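Local coordinates for protein Gp26 (Listeria phage P40, PDB 4JZ5) that probably hydrolyses the glycan strands of bacterial cell-wall peptidoglycan as a phage endolysin of glycosyl hydrolase family 25, at residues A82-G87 with V121-G126; I28-P33 with V48-N53; F113-Y118 with H166-V171. One frame throughout, in Å; residues are numbered along the deposited sequence. Where two conformers were deposited one is given.

How the interactions relate
Along the chain, interaction 2 closes before the other two begin, whereas the segments of interactions 1 and 3 alternate. Interactions 2 and 3 lie on one curled mixed sheet, which fits the irregular beta/alpha barrel of family 25 hydrolases, while interaction 1 joins loops that leave it. Interaction 2 pairs strands 25-28 and 46-53; interaction 3 packs inside the barrel, its centre about 15 Å from that of interaction 2, and Val48 touches both Phe115 and Trp170. Interaction 1, centred about 18 Å from interaction 3 and 22 Å from interaction 2, follows strands 76-81 and 114-117. Ala82 packs on Leu116 and Tyr118, so the outer loops rest on the barrel they extend.

Interaction 1. Residues A82-G87 with V121-G126; sequences ALFEGG and VKLKSG
Lys122 lays its CB against the carbonyl of Leu83, with CB to Leu83 O at 3.4 Å. Its chain turns the same way at chi2, chi3 and chi4 (chi3 -72°) and curls back beside Leu83, which places NZ where a water can accept from it and donate to Leu83 O. A second water accepts from Lys122 N and donates to Phe84 O, bridging the backbones where they do not bond directly. Leu123 supplies the apolar contact: its CD2 lies in the plane of the Phe84 ring, at the edge, 3.8 Å from Phe84 CD1. Lys124 makes the one direct hydrogen bond between the segments, from its N to Glu85 O at 2.9 Å. The bond is nearly straight at hydrogen (168°), although the donor is tilted from the carbonyl plane. The side chains of Lys124 and Glu85 then run alongside each other, Lys124 CE lying 3.6 Å from Glu85 CD. Lys124 NZ stays 4.2 Å from Glu85 OE2, so the opposite charges are near without pairing directly, and any attraction is probably modest. Behind these exposed side chains Phe84 also meets Tyr118 and helix 87-106. The touching parts run only 12° apart, as two adjacent loops after parallel strands 76-81 and 114-117, on the C-terminal side of the strands, where beta/alpha-barrel hydrolases carry their active sites.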
loop_
_atom_site.group_PDB
_atom_site.type_symbol
_atom_site.label_atom_id
_atom_site.label_comp_id
_atom_site.label_asym_id
_atom_site.label_seq_id
_atom_site.Cartn_x
_atom_site.Cartn_y
_atom_site.Cartn_z
ATOM N N ALA A 82 -2.263 9.902 0.951
ATOM C CA ALA A 82 -1.964 11.150 1.641
ATOM C C ALA A 82 -2.481 12.397 0.940
ATOM O O ALA A 82 -2.332 12.538 -0.275
ATOM C CB ALA A 82 -0.473 11.283 1.805
ATOM N N LEU A 83 -3.027 13.308 1.738
ATOM C CA LEU A 83 -3.505 14.609 1.279
ATOM C C LEU A 83 -3.130 15.706 2.281
ATOM O O LEU A 83 -3.757 16.758 2.325
ATOM C CB LEU A 83 -5.020 14.574 1.107
ATOM C CG LEU A 83 -5.487 13.665 -0.031
ATOM C CD1 LEU A 83 -6.990 13.439 0.020
ATOM C CD2 LEU A 83 -5.081 14.224 -1.380
ATOM N N PHE A 84 -2.087 15.488 3.079
ATOM C CA PHE A 84 -1.899 16.341 4.244
ATOM C C PHE A 84 -1.355 17.732 3.934
ATOM O O PHE A 84 -0.571 17.938 3.006
ATOM C CB PHE A 84 -1.105 15.646 5.370
ATOM C CG PHE A 84 0.133 14.893 4.936
ATOM C CD1 PHE A 84 1.266 15.556 4.488
ATOM C CD2 PHE A 84 0.188 13.522 5.053
ATOM C CE1 PHE A 84 2.412 14.849 4.144
ATOM C CE2 PHE A 84 1.344 12.819 4.733
ATOM C CZ PHE A 84 2.450 13.478 4.275
ATOM N N GLU A 85 -1.790 18.685 4.745
ATOM C CA GLU A 85 -1.447 20.090 4.559
ATOM C C GLU A 85 -0.142 20.500 5.238
ATOM O O GLU A 85 0.337 21.610 5.012
ATOM C CB GLU A 85 -2.590 20.976 5.080
ATOM C CG GLU A 85 -3.876 20.831 4.263
ATOM C CD GLU A 85 -4.973 21.802 4.641
ATOM O OE1 GLU A 85 -4.792 22.585 5.602
ATOM O OE2 GLU A 85 -6.021 21.810 3.935
ATOM N N GLY A 86 0.425 19.618 6.061
ATOM C CA GLY A 86 1.536 19.970 6.920
ATOM C C GLY A 86 1.062 20.147 8.347
ATOM O O GLY A 86 -0.125 20.056 8.637
ATOM N N GLY A 87 1.995 20.385 9.263
ATOM C CA GLY A 87 1.634 20.668 10.637
ATOM C C GLY A 87 0.772 19.588 11.257
ATOM O O GLY A 87 1.021 18.402 11.083
ATOM N N VAL A 121 0.954 16.578 -3.837
ATOM C CA VAL A 121 1.364 17.477 -2.768
ATOM C C VAL A 121 0.258 18.464 -2.436
ATOM O O VAL A 121 -0.217 19.184 -3.310
ATOM C CB VAL A 121 2.637 18.249 -3.141
ATOM C CG1 VAL A 121 3.062 19.139 -1.985
ATOM C CG2 VAL A 121 3.755 17.280 -3.524
ATOM N N LYS A 122 -0.179 18.459 -1.183
ATOM C CA LYS A 122 -1.208 19.375 -0.700
ATOM C C LYS A 122 -0.643 20.270 0.404
ATOM O O LYS A 122 -1.382 21.008 1.064
ATOM C CB LYS A 122 -2.430 18.615 -0.172
ATOM C CG LYS A 122 -3.099 17.695 -1.202
ATOM C CD LYS A 122 -3.617 18.436 -2.441
ATOM C CE LYS A 122 -4.853 19.290 -2.165
ATOM N NZ LYS A 122 -6.043 18.484 -1.798
ATOM N N LEU A 123 0.665 20.216 0.619
ATOM C CA LEU A 123 1.282 20.991 1.691
ATOM C C LEU A 123 1.024 22.473 1.501
ATOM O O LEU A 123 1.230 23.005 0.411
ATOM C CB LEU A 123 2.796 20.774 1.709
ATOM C CG LEU A 123 3.294 19.367 2.008
ATOM C CD1 LEU A 123 4.819 19.332 1.922
ATOM C CD2 LEU A 123 2.819 18.896 3.370
ATOM N N LYS A 124 0.601 23.160 2.558
ATOM C CA LYS A 124 0.456 24.612 2.496
ATOM C C LYS A 124 1.830 25.284 2.472
ATOM O O LYS A 124 2.003 26.376 1.933
ATOM C CB LYS A 124 -0.367 25.146 3.670
ATOM C CG LYS A 124 -1.805 24.651 3.726
ATOM C CD LYS A 124 -2.621 25.101 2.537
ATOM C CE LYS A 124 -4.090 24.730 2.703
ATOM N NZ LYS A 124 -4.842 24.952 1.445
ATOM N N SER A 125 2.794 24.616 3.081
ATOM C CA SER A 125 4.192 24.999 3.028
ATOM C C SER A 125 4.952 23.795 3.540
ATOM O O SER A 125 4.344 22.845 4.043
ATOM C CB SER A 125 4.458 26.219 3.910
ATOM O OG SER A 125 4.191 25.924 5.266
ATOM N N GLY A 126 6.276 23.836 3.422
ATOM C CA GLY A 126 7.102 22.793 3.983
ATOM C C GLY A 126 7.662 21.820 2.972
ATOM O O GLY A 126 7.499 21.988 1.761
HETATM O O HOH W 1 -5.751 18.263 1.066
HETATM O O HOH W 2 0.619 16.658 0.908
#

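Interaction 2. Residues I28-P33 with V48-N53; sequences ISKWQP and VIRSSN
Arg50 presents a face of its guanidinium to Ser29, whose CB lies over that face, 3.8 Å from Arg50 NE. The alkyl parts also touch, Ser29 CB coming 3.6 Å from Arg50 CB. Arg50 starts with CG anti to the backbone N (chi1 -169°) and bends at chi3, which carries the group along the 28-33 segment. Its NE forms a salt bridge with Asp59, and the same carboxylate oxygen accepts from Lys30 N, tying turn and strand to one acid. A water in the guanidinium plane links Arg50 NH1 to Trp31 NE1, accepting from both. Two conformers were deposited for Arg50, so these guanidinium contacts describe one of them. The backbones meet as parallel neighbours in the beta/alpha barrel: Ile28 brackets Ile49, donating from N to Val48 O at 2.9 Å and accepting at its O from Arg50 N at 2.9 Å. On the side toward helix 62-72, Ile28 CG1 packs 3.7 Å from Ile49 CG2. Beyond Ile28 the chain turns away: a type I turn runs from Ser29 to Gln32, and Ser29 OG accepts from Trp31 N at 3.1 Å in an ST turn. The N-H of Ser29 points away from strand 46-53 and is met by Gln32 OE1, 2.9 Å from Ser29 N.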
loop_
_atom_site.group_PDB
_atom_site.type_symbol
_atom_site.label_atom_id
_atom_site.label_comp_id
_atom_site.label_asym_id
_atom_site.label_seq_id
_atom_site.Cartn_x
_atom_site.Cartn_y
_atom_site.Cartn_z
ATOM N N ILE A 28 -5.681 -3.162 -3.535
ATOM C CA ILE A 28 -7.084 -2.941 -3.850
ATOM C C ILE A 28 -7.652 -1.836 -2.969
ATOM O O ILE A 28 -7.086 -1.458 -1.933
ATOM C CB ILE A 28 -7.922 -4.238 -3.719
ATOM C CG1 ILE A 28 -7.889 -4.764 -2.282
ATOM C CG2 ILE A 28 -7.431 -5.281 -4.696
ATOM C CD1 ILE A 28 -8.790 -5.973 -2.045
ATOM N N SER A 29 -8.802 -1.337 -3.401
ATOM C CA SER A 29 -9.475 -0.235 -2.750
ATOM C C SER A 29 -10.956 -0.308 -3.091
ATOM O O SER A 29 -11.453 -1.325 -3.567
ATOM C CB SER A 29 -8.908 1.100 -3.237
ATOM O OG SER A 29 -9.293 1.335 -4.580
ATOM N N LYS A 30 -11.655 0.794 -2.884
ATOM C CA LYS A 30 -13.059 0.865 -3.277
ATOM C C LYS A 30 -13.247 0.662 -4.779
ATOM O O LYS A 30 -14.359 0.362 -5.220
ATOM C CB LYS A 30 -13.672 2.203 -2.849
ATOM C CG LYS A 30 -13.152 3.394 -3.597
ATOM C CD LYS A 30 -14.052 3.740 -4.758
ATOM C CE LYS A 30 -14.419 5.206 -4.730
ATOM N NZ LYS A 30 -15.495 5.524 -5.708
ATOM N N TRP A 31 -12.187 0.825 -5.564
ATOM C CA TRP A 31 -12.283 0.628 -7.006
ATOM C C TRP A 31 -12.399 -0.843 -7.402
ATOM O O TRP A 31 -12.647 -1.156 -8.567
ATOM C CB TRP A 31 -11.086 1.287 -7.688
ATOM C CG TRP A 31 -11.111 2.768 -7.535
ATOM C CD1 TRP A 31 -10.265 3.531 -6.798
ATOM C CD2 TRP A 31 -12.052 3.665 -8.125
ATOM N NE1 TRP A 31 -10.612 4.859 -6.894
ATOM C CE2 TRP A 31 -11.711 4.965 -7.702
ATOM C CE3 TRP A 31 -13.154 3.495 -8.969
ATOM C CZ2 TRP A 31 -12.431 6.091 -8.099
ATOM C CZ3 TRP A 31 -13.868 4.614 -9.361
ATOM C CH2 TRP A 31 -13.501 5.896 -8.927
ATOM N N GLN A 32 -12.235 -1.730 -6.428
ATOM C CA GLN A 32 -12.505 -3.149 -6.595
ATOM C C GLN A 32 -13.630 -3.520 -5.633
ATOM O O GLN A 32 -13.386 -4.117 -4.587
ATOM C CB GLN A 32 -11.251 -3.982 -6.325
ATOM C CG GLN A 32 -10.157 -3.855 -7.381
ATOM C CD GLN A 32 -9.439 -2.529 -7.336
ATOM O OE1 GLN A 32 -9.102 -2.017 -6.251
ATOM N NE2 GLN A 32 -9.167 -1.968 -8.504
ATOM N N PRO A 33 -14.867 -3.122 -5.958
ATOM C CA PRO A 33 -15.942 -3.303 -4.979
ATOM C C PRO A 33 -16.339 -4.746 -4.740
ATOM O O PRO A 33 -16.855 -5.036 -3.659
ATOM C CB PRO A 33 -17.105 -2.517 -5.594
ATOM C CG PRO A 33 -16.801 -2.509 -7.077
ATOM C CD PRO A 33 -15.314 -2.372 -7.145
ATOM N N VAL A 48 -2.471 -5.480 -0.286
ATOM C CA VAL A 48 -2.513 -4.216 0.434
ATOM C C VAL A 48 -3.839 -3.529 0.117
ATOM O O VAL A 48 -4.202 -3.400 -1.044
ATOM C CB VAL A 48 -1.353 -3.278 0.049
ATOM C CG1 VAL A 48 -1.153 -2.240 1.158
ATOM C CG2 VAL A 48 -0.065 -4.061 -0.185
ATOM N N ILE A 49 -4.572 -3.100 1.140
ATOM C CA ILE A 49 -5.856 -2.459 0.932
ATOM C C ILE A 49 -5.803 -1.006 1.345
ATOM O O ILE A 49 -5.114 -0.632 2.293
ATOM C CB ILE A 49 -7.015 -3.190 1.649
ATOM C CG1 ILE A 49 -6.969 -3.018 3.161
ATOM C CG2 ILE A 49 -7.005 -4.661 1.282
ATOM C CD1 ILE A 49 -8.056 -3.770 3.893
ATOM N N ARG A 50 -6.543 -0.164 0.639
ATOM C CA ARG A 50 -6.571 1.265 0.950
ATOM C C ARG A 50 -7.349 1.523 2.230
ATOM O O ARG A 50 -8.484 1.070 2.367
ATOM C CB ARG A 50 -7.197 2.068 -0.187
ATOM C CG ARG A 50 -6.994 3.573 -0.017
ATOM C CD ARG A 50 -7.365 4.366 -1.253
ATOM N NE ARG A 50 -8.808 4.456 -1.412
ATOM C CZ ARG A 50 -9.412 5.177 -2.350
ATOM N NH1 ARG A 50 -8.698 5.873 -3.224
ATOM N NH2 ARG A 50 -10.734 5.198 -2.410
ATOM N N SER A 51 -6.747 2.276 3.151
ATOM C CA SER A 51 -7.380 2.605 4.414
ATOM C C SER A 51 -8.268 3.835 4.354
ATOM O O SER A 51 -9.326 3.878 4.981
ATOM C CB SER A 51 -6.313 2.842 5.478
ATOM O OG SER A 51 -5.441 3.912 5.146
ATOM N N SER A 52 -7.814 4.850 3.622
ATOM C CA SER A 52 -8.318 6.193 3.810
ATOM C C SER A 52 -7.734 7.118 2.752
ATOM O O SER A 52 -6.659 6.861 2.213
ATOM C CB SER A 52 -7.950 6.696 5.211
ATOM O OG SER A 52 -6.655 6.271 5.608
ATOM N N ASN A 53 -8.470 8.189 2.488
ATOM C CA ASN A 53 -8.053 9.308 1.653
ATOM C C ASN A 53 -7.967 10.533 2.545
ATOM O O ASN A 53 -8.996 11.100 2.941
ATOM C CB ASN A 53 -9.092 9.607 0.573
ATOM C CG ASN A 53 -9.061 8.631 -0.581
ATOM O OD1 ASN A 53 -8.324 7.649 -0.579
ATOM N ND2 ASN A 53 -9.875 8.902 -1.587
HETATM O O HOH W 3 -9.837 7.177 -5.404
#

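Interaction 3. Residues F113-Y118 with H166-V171; sequences FLFLDY and HDLRWV
With its CG anti to the backbone N (chi1 -175°), Trp170 extends its indole toward Phe115, whose own CG lies opposite the carbonyl carbon (chi1 -69°) and offers a ring face. The result is a T-shaped pair: the edge of the six-membered ring of Trp170 is directed at the Phe115 face, with planes at 64° and centroids 4.8 Å apart. Trp170 CE3 sits off-centre above that face, 3.6 Å from Phe115 CD1. Leu168 spreads its two methyls between the phenylalanines. Its CD2 comes at the edge of the Phe115 ring, near the plane and 3.9 Å from Phe115 CE1, while CD1 lies 3.8 Å from Phe113 CZ. Leu168 CB adds a contact to Phe113 CE1 at 3.7 Å. No backbone bond joins the segments; apart from Asp167 O at the Phe113 edge, side chains make the contact, and the nearest CA atoms, those of Phe115 and Leu168, are 8.4 Å apart. That spacing fits strands 114-117 and 169-172 being separated by strand 147-152, which pairs in parallel with both. The cluster lies on the interior side of the barrel, where Tyr150 meets Trp170 edge-to-face and Asn210 of strand 206-211 binds Trp170 NE1, while Leu114 and Leu116 pack outward on helix 128-143.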
loop_
_atom_site.group_PDB
_atom_site.type_symbol
_atom_site.label_atom_id
_atom_site.label_comp_id
_atom_site.label_asym_id
_atom_site.label_seq_id
_atom_site.Cartn_x
_atom_site.Cartn_y
_atom_site.Cartn_z
ATOM N N PHE A 113 1.438 -4.917 7.812
ATOM C CA PHE A 113 2.309 -3.891 7.251
ATOM C C PHE A 113 1.436 -2.700 6.911
ATOM O O PHE A 113 0.271 -2.874 6.534
ATOM C CB PHE A 113 3.031 -4.412 5.993
ATOM C CG PHE A 113 4.486 -4.038 5.917
ATOM C CD1 PHE A 113 4.880 -2.768 5.510
ATOM C CD2 PHE A 113 5.460 -4.956 6.253
ATOM C CE1 PHE A 113 6.225 -2.436 5.438
ATOM C CE2 PHE A 113 6.796 -4.630 6.174
ATOM C CZ PHE A 113 7.183 -3.372 5.772
ATOM N N LEU A 114 2.000 -1.502 7.006
ATOM C CA LEU A 114 1.287 -0.279 6.691
ATOM C C LEU A 114 2.119 0.549 5.725
ATOM O O LEU A 114 3.333 0.400 5.661
ATOM C CB LEU A 114 1.024 0.527 7.970
ATOM C CG LEU A 114 0.290 -0.224 9.085
ATOM C CD1 LEU A 114 0.319 0.588 10.360
ATOM C CD2 LEU A 114 -1.150 -0.543 8.710
ATOM N N PHE A 115 1.455 1.420 4.960
ATOM C CA PHE A 115 2.141 2.236 3.963
ATOM C C PHE A 115 1.574 3.638 3.863
ATOM O O PHE A 115 0.367 3.854 3.959
ATOM C CB PHE A 115 2.002 1.610 2.574
ATOM C CG PHE A 115 2.746 0.332 2.407
ATOM C CD1 PHE A 115 4.074 0.351 2.026
ATOM C CD2 PHE A 115 2.138 -0.880 2.603
ATOM C CE1 PHE A 115 4.783 -0.820 1.852
ATOM C CE2 PHE A 115 2.856 -2.056 2.435
ATOM C CZ PHE A 115 4.171 -2.012 2.066
ATOM N N LEU A 116 2.483 4.582 3.633
ATOM C CA LEU A 116 2.156 5.920 3.193
ATOM C C LEU A 116 2.238 5.960 1.662
ATOM O O LEU A 116 3.311 5.725 1.093
ATOM C CB LEU A 116 3.159 6.910 3.777
ATOM C CG LEU A 116 3.072 8.345 3.277
ATOM C CD1 LEU A 116 1.690 8.913 3.502
ATOM C CD2 LEU A 116 4.109 9.217 3.968
ATOM N N ASP A 117 1.119 6.264 1.008
ATOM C CA ASP A 117 1.053 6.473 -0.444
ATOM C C ASP A 117 1.092 7.974 -0.678
ATOM O O ASP A 117 0.128 8.696 -0.346
ATOM C CB ASP A 117 -0.260 5.840 -0.937
ATOM C CG ASP A 117 -0.576 6.099 -2.396
ATOM O OD1 ASP A 117 -0.040 7.034 -2.991
ATOM O OD2 ASP A 117 -1.417 5.358 -2.945
ATOM N N TYR A 118 2.232 8.462 -1.165
ATOM C CA TYR A 118 2.460 9.900 -1.278
ATOM C C TYR A 118 2.767 10.216 -2.719
ATOM O O TYR A 118 3.916 10.022 -3.156
ATOM C CB TYR A 118 3.602 10.399 -0.366
ATOM C CG TYR A 118 3.521 11.896 -0.214
ATOM C CD1 TYR A 118 2.700 12.471 0.732
ATOM C CD2 TYR A 118 4.190 12.739 -1.075
ATOM C CE1 TYR A 118 2.563 13.840 0.831
ATOM C CE2 TYR A 118 4.063 14.111 -0.980
ATOM C CZ TYR A 118 3.237 14.656 -0.046
ATOM O OH TYR A 118 3.120 16.026 0.017
ATOM N N HIS A 166 12.176 4.551 6.305
ATOM C CA HIS A 166 10.967 3.741 6.451
ATOM C C HIS A 166 11.331 2.294 6.158
ATOM O O HIS A 166 12.491 1.968 5.892
ATOM C CB HIS A 166 9.877 4.217 5.494
ATOM C CG HIS A 166 10.301 4.138 4.077
ATOM N ND1 HIS A 166 10.203 2.981 3.347
ATOM C CD2 HIS A 166 10.949 5.032 3.302
ATOM C CE1 HIS A 166 10.745 3.178 2.163
ATOM N NE2 HIS A 166 11.193 4.420 2.103
ATOM N N ASP A 167 10.330 1.425 6.192
ATOM C CA ASP A 167 10.573 -0.003 6.207
ATOM C C ASP A 167 10.426 -0.741 4.879
ATOM O O ASP A 167 10.706 -1.945 4.843
ATOM C CB ASP A 167 9.647 -0.650 7.240
ATOM C CG ASP A 167 9.920 -0.151 8.630
ATOM O OD1 ASP A 167 11.107 -0.202 9.029
ATOM O OD2 ASP A 167 8.993 0.311 9.306
ATOM N N LEU A 168 9.949 -0.105 3.818
ATOM C CA LEU A 168 9.794 -0.811 2.551
ATOM C C LEU A 168 9.546 0.139 1.383
ATOM O O LEU A 168 8.617 0.934 1.412
ATOM C CB LEU A 168 8.652 -1.822 2.653
ATOM C CG LEU A 168 8.707 -2.964 1.636
ATOM C CD1 LEU A 168 8.140 -4.253 2.240
ATOM C CD2 LEU A 168 7.953 -2.613 0.366
ATOM N N ARG A 169 10.400 0.045 0.369
ATOM C CA ARG A 169 10.274 0.862 -0.837
ATOM C C ARG A 169 9.308 0.237 -1.838
ATOM O O ARG A 169 9.617 -0.788 -2.451
ATOM C CB ARG A 169 11.632 1.014 -1.510
ATOM C CG ARG A 169 12.704 1.685 -0.666
ATOM C CD ARG A 169 14.098 1.497 -1.261
ATOM N NE ARG A 169 14.264 2.096 -2.587
ATOM C CZ ARG A 169 14.672 3.340 -2.818
ATOM N NH1 ARG A 169 14.983 4.161 -1.827
ATOM N NH2 ARG A 169 14.778 3.757 -4.072
ATOM N N TRP A 170 8.149 0.866 -1.990
ATOM C CA TRP A 170 7.100 0.398 -2.882
ATOM C C TRP A 170 7.032 1.404 -4.031
ATOM O O TRP A 170 6.590 2.543 -3.857
ATOM C CB TRP A 170 5.797 0.299 -2.095
ATOM C CG TRP A 170 4.643 -0.282 -2.841
ATOM C CD1 TRP A 170 4.650 -0.874 -4.073
ATOM C CD2 TRP A 170 3.294 -0.318 -2.385
ATOM N NE1 TRP A 170 3.388 -1.280 -4.397
ATOM C CE2 TRP A 170 2.532 -0.946 -3.383
ATOM C CE3 TRP A 170 2.649 0.132 -1.227
ATOM C CZ2 TRP A 170 1.162 -1.126 -3.263
ATOM C CZ3 TRP A 170 1.293 -0.058 -1.107
ATOM C CH2 TRP A 170 0.558 -0.669 -2.124
ATOM N N VAL A 171 7.532 0.996 -5.192
ATOM C CA VAL A 171 7.739 1.910 -6.308
ATOM C C VAL A 171 6.924 1.478 -7.518
ATOM O O VAL A 171 6.960 0.311 -7.912
ATOM C CB VAL A 171 9.226 1.986 -6.699
ATOM C CG1 VAL A 171 9.444 3.058 -7.755
ATOM C CG2 VAL A 171 10.096 2.268 -5.473
#